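Local coordinates for protein 5-carboxymethyl-2-hydroxymuconate semialdehyde dehydrogenase (Thermus thermophilus, PDB 2D4E) that probably oxidises 5-carboxymethyl-2-hydroxymuconate semialdehyde to the corresponding acid, using NAD as the electron acceptor, as a member of the aldehyde dehydrogenase family, at residues E42-S46 with L55-A59. Residues are numbered along the deposited sequence; the frame is centred on the assembly and turned at random.
Sequences ETFPS and LGVAA. With NA (sodium ion), chain I.
The Phe44 ring lies across the methyl of Ala58, whose CB sits over one face of the ring, 4.1 Å from its centroid and 29° off the normal: a CH-pi contact leaning toward the CE2 and CZ side. The ring edge is used as well, with Ala59 O near the ring plane, 3.4 Å from CE2. A chi1 of 68° sets CG between the backbone N and the carbonyl carbon and swings the ring back over the partner strand. Were Phe44 replaced by alanine, the Ala58 methyl would probably lose its aromatic cover, with a gap opening where the ring also meets that of Phe228. Beneath the ring the backbones of the same two residues form an antiparallel hydrogen-bonded pair, Phe44 N to Ala58 O and Ala58 N to Phe44 O, both 2.9 Å. Their carbonyls are used twice, since Thr43 CA approaches Ala58 O and Val57 CA approaches Phe44 O at 3.3 Å. The opposite face of the hairpin carries Pro45 and Val57, a non-hydrogen-bonded pair whose side chains meet only loosely; Thr43 OG1 comes at a slant to within 4.0 Å of Val57 CB. Further along, Leu55 N donates to Ser46 O at 2.9 Å. On the Phe44 face, Ser46 has OG anti to its N (chi1 179°), which carries the hydroxyl to the sodium ion at 2.7 Å; a water, Asp113 OD1 and the carbonyl oxygens of Leu47 and Trp200 also bind the metal. The two strands, 43-48 and 53-59, thus form a twisted beta hairpin tied through sodium to helix 103-114 and the loop at Trp200, while Leu55 packs on helices 103-114 and 203-214.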
# COMPACT_ATOMS: atom_id res chain seq x y z
N GLU C 42 5.76 -51.14 -2.53
CA GLU C 42 6.33 -50.83 -3.83
C GLU C 42 7.25 -49.61 -3.82
O GLU C 42 7.08 -48.68 -3.03
CB GLU C 42 5.21 -50.60 -4.85
CG GLU C 42 4.52 -51.87 -5.30
CD GLU C 42 3.45 -51.60 -6.35
OE1 GLU C 42 3.74 -50.85 -7.31
OE2 GLU C 42 2.34 -52.16 -6.23
N THR C 43 8.24 -49.64 -4.71
CA THR C 43 9.18 -48.54 -4.85
C THR C 43 9.48 -48.35 -6.33
O THR C 43 9.09 -49.17 -7.16
CB THR C 43 10.53 -48.84 -4.13
OG1 THR C 43 11.15 -49.98 -4.72
CG2 THR C 43 10.31 -49.09 -2.65
N PHE C 44 10.14 -47.25 -6.66
CA PHE C 44 10.52 -46.97 -8.04
C PHE C 44 11.94 -46.41 -8.00
O PHE C 44 12.33 -45.72 -7.06
CB PHE C 44 9.53 -45.98 -8.69
CG PHE C 44 9.58 -44.59 -8.12
CD1 PHE C 44 10.43 -43.63 -8.65
CD2 PHE C 44 8.75 -44.24 -7.05
CE1 PHE C 44 10.45 -42.33 -8.14
CE2 PHE C 44 8.77 -42.94 -6.53
CZ PHE C 44 9.62 -41.99 -7.08
N PRO C 45 12.75 -46.74 -9.01
CA PRO C 45 14.13 -46.25 -9.04
C PRO C 45 14.31 -44.86 -9.64
O PRO C 45 13.46 -44.37 -10.38
CB PRO C 45 14.83 -47.30 -9.86
CG PRO C 45 13.80 -47.57 -10.94
CD PRO C 45 12.48 -47.62 -10.16
N SER C 46 15.43 -44.24 -9.29
CA SER C 46 15.81 -42.94 -9.82
C SER C 46 17.23 -43.11 -10.33
O SER C 46 18.11 -43.59 -9.61
CB SER C 46 15.77 -41.85 -8.75
OG SER C 46 16.16 -40.62 -9.33
N LEU C 55 20.55 -44.91 -8.75
CA LEU C 55 21.12 -44.24 -7.58
C LEU C 55 20.52 -44.81 -6.31
O LEU C 55 21.20 -44.94 -5.28
CB LEU C 55 20.81 -42.74 -7.61
CG LEU C 55 21.73 -41.78 -8.36
CD1 LEU C 55 21.10 -40.38 -8.33
CD2 LEU C 55 23.11 -41.75 -7.71
N GLY C 56 19.24 -45.13 -6.39
CA GLY C 56 18.53 -45.66 -5.25
C GLY C 56 17.06 -45.77 -5.61
O GLY C 56 16.69 -45.65 -6.78
N VAL C 57 16.22 -45.98 -4.60
CA VAL C 57 14.79 -46.11 -4.84
C VAL C 57 13.98 -45.24 -3.89
O VAL C 57 14.44 -44.86 -2.82
CB VAL C 57 14.35 -47.59 -4.69
CG1 VAL C 57 15.17 -48.47 -5.62
CG2 VAL C 57 14.51 -48.05 -3.25
N ALA C 58 12.75 -44.91 -4.31
CA ALA C 58 11.86 -44.10 -3.49
C ALA C 58 10.51 -44.80 -3.42
O ALA C 58 10.09 -45.45 -4.38
CB ALA C 58 11.70 -42.72 -4.12
N ALA C 59 9.84 -44.68 -2.28
CA ALA C 59 8.53 -45.30 -2.09
C ALA C 59 7.54 -44.83 -3.15
O ALA C 59 7.45 -43.63 -3.46
CB ALA C 59 7.99 -44.96 -0.70
NA NA I . 17.53 -38.92 -10.91
O HOH W 1 16.73 -39.18 -13.23